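Local coordinates for monosaccharide ABC transporter substrate-binding protein, CUT2 family (Bradyrhizobium sp., PDB 4YHS), which probably binds a sugar or related solute in the periplasm and delivers it to an ABC importer of the CUT2 family, at residues F328-D331 against S332-A336; T337-Q340 against A341-L344; Q309-R312 against I313-K317. All coordinates share one frame; numbering follows the deposited sequence.

Contact 1: F328-D331 against S332-A336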
# COMPACT_ATOMS: atom_id res chain seq x y z
N PHE A 328 1.55 -0.33 10.29
CA PHE A 328 0.94 -0.21 11.61
C PHE A 328 -0.56 -0.13 11.44
O PHE A 328 -1.07 0.30 10.39
CB PHE A 328 1.45 1.02 12.38
CG PHE A 328 1.22 2.34 11.66
CD1 PHE A 328 2.16 2.82 10.76
CD2 PHE A 328 0.11 3.12 11.94
CE1 PHE A 328 1.98 4.05 10.11
CE2 PHE A 328 -0.09 4.33 11.29
CZ PHE A 328 0.85 4.80 10.37
N VAL A 329 -1.27 -0.55 12.50
CA VAL A 329 -2.71 -0.62 12.43
C VAL A 329 -3.27 0.70 12.97
O VAL A 329 -2.92 1.13 14.06
CB VAL A 329 -3.26 -1.81 13.22
CG1 VAL A 329 -4.76 -1.76 13.30
CG2 VAL A 329 -2.79 -3.13 12.58
N VAL A 330 -4.16 1.31 12.19
CA VAL A 330 -4.86 2.51 12.58
C VAL A 330 -6.23 2.20 13.19
O VAL A 330 -7.04 1.47 12.57
CB VAL A 330 -5.02 3.42 11.36
CG1 VAL A 330 -5.82 4.66 11.72
CG2 VAL A 330 -3.64 3.81 10.83
N ASP A 331 -6.52 2.82 14.34
CA ASP A 331 -7.81 2.66 15.01
C ASP A 331 -8.17 3.94 15.73
O ASP A 331 -7.49 4.94 15.56
CB ASP A 331 -7.81 1.48 15.99
CG ASP A 331 -6.84 1.63 17.13
OD1 ASP A 331 -6.29 2.73 17.40
OD2 ASP A 331 -6.64 0.59 17.81
N SER A 332 -9.23 3.93 16.53
CA SER A 332 -9.66 5.18 17.16
C SER A 332 -8.58 5.78 18.04
O SER A 332 -8.50 7.01 18.19
CB SER A 332 -10.92 4.98 18.01
OG SER A 332 -12.00 4.63 17.18
N ALA A 333 -7.77 4.92 18.68
CA ALA A 333 -6.79 5.39 19.66
C ALA A 333 -5.56 6.07 19.04
O ALA A 333 -4.87 6.80 19.75
CB ALA A 333 -6.36 4.24 20.57
N ASN A 334 -5.27 5.85 17.76
CA ASN A 334 -4.11 6.51 17.18
C ASN A 334 -4.39 7.29 15.89
O ASN A 334 -3.50 7.95 15.37
CB ASN A 334 -2.95 5.51 16.93
CG ASN A 334 -3.26 4.49 15.86
OD1 ASN A 334 -4.35 4.47 15.31
ND2 ASN A 334 -2.25 3.66 15.50
N ILE A 335 -5.61 7.26 15.37
CA ILE A 335 -5.83 7.88 14.09
C ILE A 335 -5.56 9.39 14.12
O ILE A 335 -5.01 9.95 13.17
CB ILE A 335 -7.27 7.57 13.54
CG1 ILE A 335 -7.39 8.08 12.10
CG2 ILE A 335 -8.37 8.10 14.45
CD1 ILE A 335 -8.59 7.48 11.37
N ALA A 336 -5.90 10.04 15.23
CA ALA A 336 -5.69 11.49 15.36
C ALA A 336 -4.20 11.84 15.58
O ALA A 336 -3.82 13.00 15.49
CB ALA A 336 -6.56 12.04 16.48
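This is a local turn contact in which Asn-334 folds back onto Val-329 and Asp-331 of strand 322-331. The carboxamide of Asn-334 bridges two backbone groups of the strand. Its ND2 donates to Val-329 O at 3.0 Å, tilted from that carbonyl's plane. Its OD1 accepts from Asp-331 N at 2.9 Å, and this bond is nearly straight (171°). The two bonds use both ends of the amide and so fix its flip. CG of Asn-334 sits between its own N and carbonyl carbon (chi1 67°), which turns the amide back toward the strand.

Asp-331 holds the turn through its own carbonyl and carboxylate. Its carbonyl O takes Ile-335 N at 3.0 Å, while Asn-334 N reaches the same oxygen from above the carbonyl plane. OD1 of Asp-331 accepts two weak bonds, from Ala-333 N and Asn-334 N; OD2 is held by Tyr-174. On the apolar side, Val-330 CG1 meets Ile-335 CB at 3.7 Å, the side chains crossing near a right angle. Ile-335 then continues onto helix 280-287. The weak OD1 bonds, backed by those to the carbonyl, are consistent with an Asx turn where the chain leaves strand 322-331.

Contact 2: T337-Q340 against A341-L344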
# COMPACT_ATOMS: atom_id res chain seq x y z
N THR A 337 -3.35 10.84 15.83
CA THR A 337 -1.91 11.11 16.16
C THR A 337 -1.05 11.04 14.90
O THR A 337 0.10 11.49 14.91
CB THR A 337 -1.34 10.10 17.21
OG1 THR A 337 -1.30 8.78 16.64
CG2 THR A 337 -2.17 10.06 18.48
N VAL A 338 -1.62 10.50 13.82
CA VAL A 338 -0.93 10.37 12.54
C VAL A 338 -1.37 11.44 11.55
O VAL A 338 -2.58 11.64 11.36
CB VAL A 338 -1.20 8.98 11.90
CG1 VAL A 338 -0.52 8.84 10.55
CG2 VAL A 338 -0.75 7.86 12.86
N PRO A 339 -0.41 12.17 10.95
CA PRO A 339 -0.87 13.10 9.91
C PRO A 339 -1.51 12.30 8.79
O PRO A 339 -0.87 11.35 8.31
CB PRO A 339 0.44 13.78 9.42
CG PRO A 339 1.42 13.57 10.52
CD PRO A 339 1.06 12.20 11.10
N GLN A 340 -2.73 12.66 8.41
CA GLN A 340 -3.38 12.03 7.25
C GLN A 340 -2.48 11.92 6.05
O GLN A 340 -2.45 10.87 5.37
CB GLN A 340 -4.63 12.80 6.85
CG GLN A 340 -5.35 12.18 5.66
CD GLN A 340 -6.66 12.89 5.36
OE1 GLN A 340 -7.38 13.31 6.27
NE2 GLN A 340 -6.96 13.04 4.07
N ALA A 341 -1.74 13.01 5.77
CA ALA A 341 -0.92 13.11 4.57
C ALA A 341 0.28 12.17 4.53
O ALA A 341 0.96 12.12 3.50
CB ALA A 341 -0.44 14.53 4.35
N ASN A 342 0.51 11.39 5.59
CA ASN A 342 1.50 10.31 5.48
C ASN A 342 0.87 9.01 4.95
O ASN A 342 1.58 8.11 4.48
CB ASN A 342 2.17 10.03 6.82
CG ASN A 342 3.04 11.17 7.26
OD1 ASN A 342 3.40 12.04 6.45
ND2 ASN A 342 3.38 11.19 8.54
N ILE A 343 -0.46 8.90 5.04
CA ILE A 343 -1.10 7.60 4.77
C ILE A 343 -2.24 7.66 3.77
O ILE A 343 -2.70 6.60 3.36
CB ILE A 343 -1.64 6.91 6.07
CG1 ILE A 343 -2.68 7.77 6.80
CG2 ILE A 343 -0.47 6.60 7.01
CD1 ILE A 343 -3.38 7.02 7.94
N LEU A 344 -2.63 8.86 3.37
CA LEU A 344 -3.64 9.09 2.34
C LEU A 344 -3.34 10.42 1.65
O LEU A 344 -2.64 11.28 2.22
CB LEU A 344 -5.03 9.14 2.95
CG LEU A 344 -5.76 7.85 3.33
CD1 LEU A 344 -7.05 8.21 4.06
CD2 LEU A 344 -6.05 7.04 2.09
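Gln-340 O receives two backbone amides, Ile-343 N and Leu-344 N, each at 2.8 Å. They come from different directions. Leu-344 N lies nearly in line with the carbonyl bond, whereas Ile-343 N stands above the carbonyl plane. One residue earlier, Pro-339 O accepts Asn-342 N at 3.1 Å, and this N-H points well at the oxygen (165°). The chain therefore winds through two overlapping type I beta turns, 339-342 and 340-343.

Side chains pack along these turns. The ND2 of Asn-342 lies beside the proline ring, 3.6 Å from Pro-339 CD and almost as near to CG. CG1 of Ile-343 rests 3.4 Å from Gln-340 O. This branch is placed between the residue's own N and carbonyl carbon (chi1 60°), and CG2 is left to meet Val-338 CG1 at 4.2 Å. These two side chains cross at about a right angle.

The turns belong to the C-terminal segment that follows strand 322-331 in this periplasmic-binding-protein fold. Gln-340 CG passes Leu-344 CB at 4.1 Å, and the extended chain carries NE2 on to Pro-345 O, with a weak second bond to Asp-347.

In the next shell, Tyr-283 of helix 280-287 touches Gln-340, Ile-343 and Leu-344. Asn-342 packs on Trp-26 and on Ile-301 of helix 299-314, and Leu-344 reaches Met-299 of that same helix.

Contact 3: Q309-R312 against I313-K317; sequences QAVR and ILEGK
Backbone hydrogen bonds join Gln-309 to Ile-313 and Ala-310 to Leu-314 in the last turns of helix 299-314. Both are regular helical bonds of 3.0 Å. Glu-315 N still reaches Val-311 O, but then the chain turns. Arg-312 O accepts Lys-317 N at 2.8 Å, and Gly-316 N bonds to Ile-313 O. Gly-316 has positive phi (69°), with which the chain leaves the helix.

In van der Waals contact, Val-311 and Glu-315 lie side by side and point the same way. CG1 of the valine comes 3.5 Å from Glu-315 OE2. It stands opposite its own N (chi1 172°), on the side of the carbonyl carbon, which brings it alongside the Glu-315 carboxylate. Ile-313 and Leu-314 turn instead to the sheet, touching Ile-145 and Leu-61 respectively.

The charged side chains pair near the helix end. Lys-317 NZ bridges to Glu-315 OE1 at 3.0 Å, on the anti side and somewhat out of the carboxylate plane. OE2 takes Ser-56 N and Trp-59 NE1. A leucine in place of Glu-315 would probably leave Lys-317 without its charge partner and the Ser-56 and Trp-59 N-H groups without their acceptor. Arg-312 is bound elsewhere: NE pairs with Asp-308 and NH1 reaches Asp-318 O. The 6-to-1 and 5-to-2 bonds around a glycine of positive phi make this a Schellman motif, a C-cap of an alpha helix.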
# COMPACT_ATOMS: atom_id res chain seq x y z
N GLN A 309 15.45 7.93 -2.90
CA GLN A 309 16.32 6.91 -3.42
C GLN A 309 16.95 7.31 -4.78
O GLN A 309 18.16 7.16 -5.00
CB GLN A 309 15.55 5.60 -3.57
CG GLN A 309 15.35 4.77 -2.29
CD GLN A 309 14.38 3.65 -2.50
OE1 GLN A 309 13.46 3.78 -3.31
NE2 GLN A 309 14.59 2.53 -1.82
N ALA A 310 16.11 7.78 -5.70
CA ALA A 310 16.59 8.15 -7.03
C ALA A 310 17.67 9.21 -6.92
O ALA A 310 18.72 9.10 -7.56
CB ALA A 310 15.47 8.67 -7.89
N VAL A 311 17.42 10.22 -6.11
CA VAL A 311 18.36 11.34 -5.96
C VAL A 311 19.67 10.82 -5.36
O VAL A 311 20.76 11.13 -5.86
CB VAL A 311 17.73 12.46 -5.11
CG1 VAL A 311 18.76 13.56 -4.77
CG2 VAL A 311 16.51 13.08 -5.88
N ARG A 312 19.58 9.99 -4.34
CA ARG A 312 20.79 9.47 -3.68
C ARG A 312 21.66 8.69 -4.68
O ARG A 312 22.89 8.85 -4.72
CB ARG A 312 20.43 8.59 -2.48
CG ARG A 312 19.94 9.34 -1.25
CD ARG A 312 19.35 8.39 -0.17
NE ARG A 312 19.09 9.13 1.06
CZ ARG A 312 20.03 9.51 1.93
NH1 ARG A 312 21.31 9.21 1.70
NH2 ARG A 312 19.70 10.19 3.03
N ILE A 313 21.01 7.86 -5.50
CA ILE A 313 21.71 7.08 -6.52
C ILE A 313 22.39 8.03 -7.50
O ILE A 313 23.59 7.92 -7.76
CB ILE A 313 20.72 6.12 -7.23
CG1 ILE A 313 20.25 5.02 -6.28
CG2 ILE A 313 21.32 5.45 -8.48
CD1 ILE A 313 18.99 4.34 -6.74
N LEU A 314 21.63 8.98 -8.03
CA LEU A 314 22.18 9.92 -9.02
C LEU A 314 23.38 10.69 -8.46
O LEU A 314 24.30 11.09 -9.20
CB LEU A 314 21.10 10.90 -9.50
CG LEU A 314 20.02 10.31 -10.42
CD1 LEU A 314 18.86 11.24 -10.49
CD2 LEU A 314 20.62 10.13 -11.79
N GLU A 315 23.39 10.90 -7.15
CA GLU A 315 24.46 11.68 -6.52
C GLU A 315 25.56 10.79 -5.92
O GLU A 315 26.50 11.29 -5.30
CB GLU A 315 23.85 12.59 -5.44
CG GLU A 315 22.91 13.63 -6.03
CD GLU A 315 22.42 14.62 -5.00
OE1 GLU A 315 22.84 14.53 -3.82
OE2 GLU A 315 21.62 15.49 -5.37
N GLY A 316 25.45 9.48 -6.12
CA GLY A 316 26.43 8.55 -5.60
C GLY A 316 26.45 8.41 -4.09
O GLY A 316 27.47 7.99 -3.53
N LYS A 317 25.35 8.76 -3.43
CA LYS A 317 25.26 8.69 -1.98
C LYS A 317 24.74 7.34 -1.52
O LYS A 317 24.11 6.60 -2.28
CB LYS A 317 24.36 9.81 -1.45
CG LYS A 317 25.00 11.19 -1.58
CD LYS A 317 24.09 12.28 -1.02
CE LYS A 317 24.81 13.60 -0.86
NZ LYS A 317 25.34 14.10 -2.16

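Overall arrangement
The three contacts follow one another in the order 3, 1, 2 along the chain. Contact 3 ends helix 299-314, contact 1 takes in residues 328-331 of strand 322-331 and the turn after it, and contact 2 lies in the segment beyond. Contacts 1 and 2 touch, with centres 10 Å apart. Phe-328 makes the join: its CE2 lies 3.9 Å from Val-338 CG2, and its CZ packs on Ile-343. Contact 3 stands apart. Its centre is 34 Å from that of contact 1 and 26 Å from that of contact 2. Its nearest atoms are about 15 Å from contact 2. The link is indirect: contact 2 packs on the first turn of the helix whose other end is contact 3.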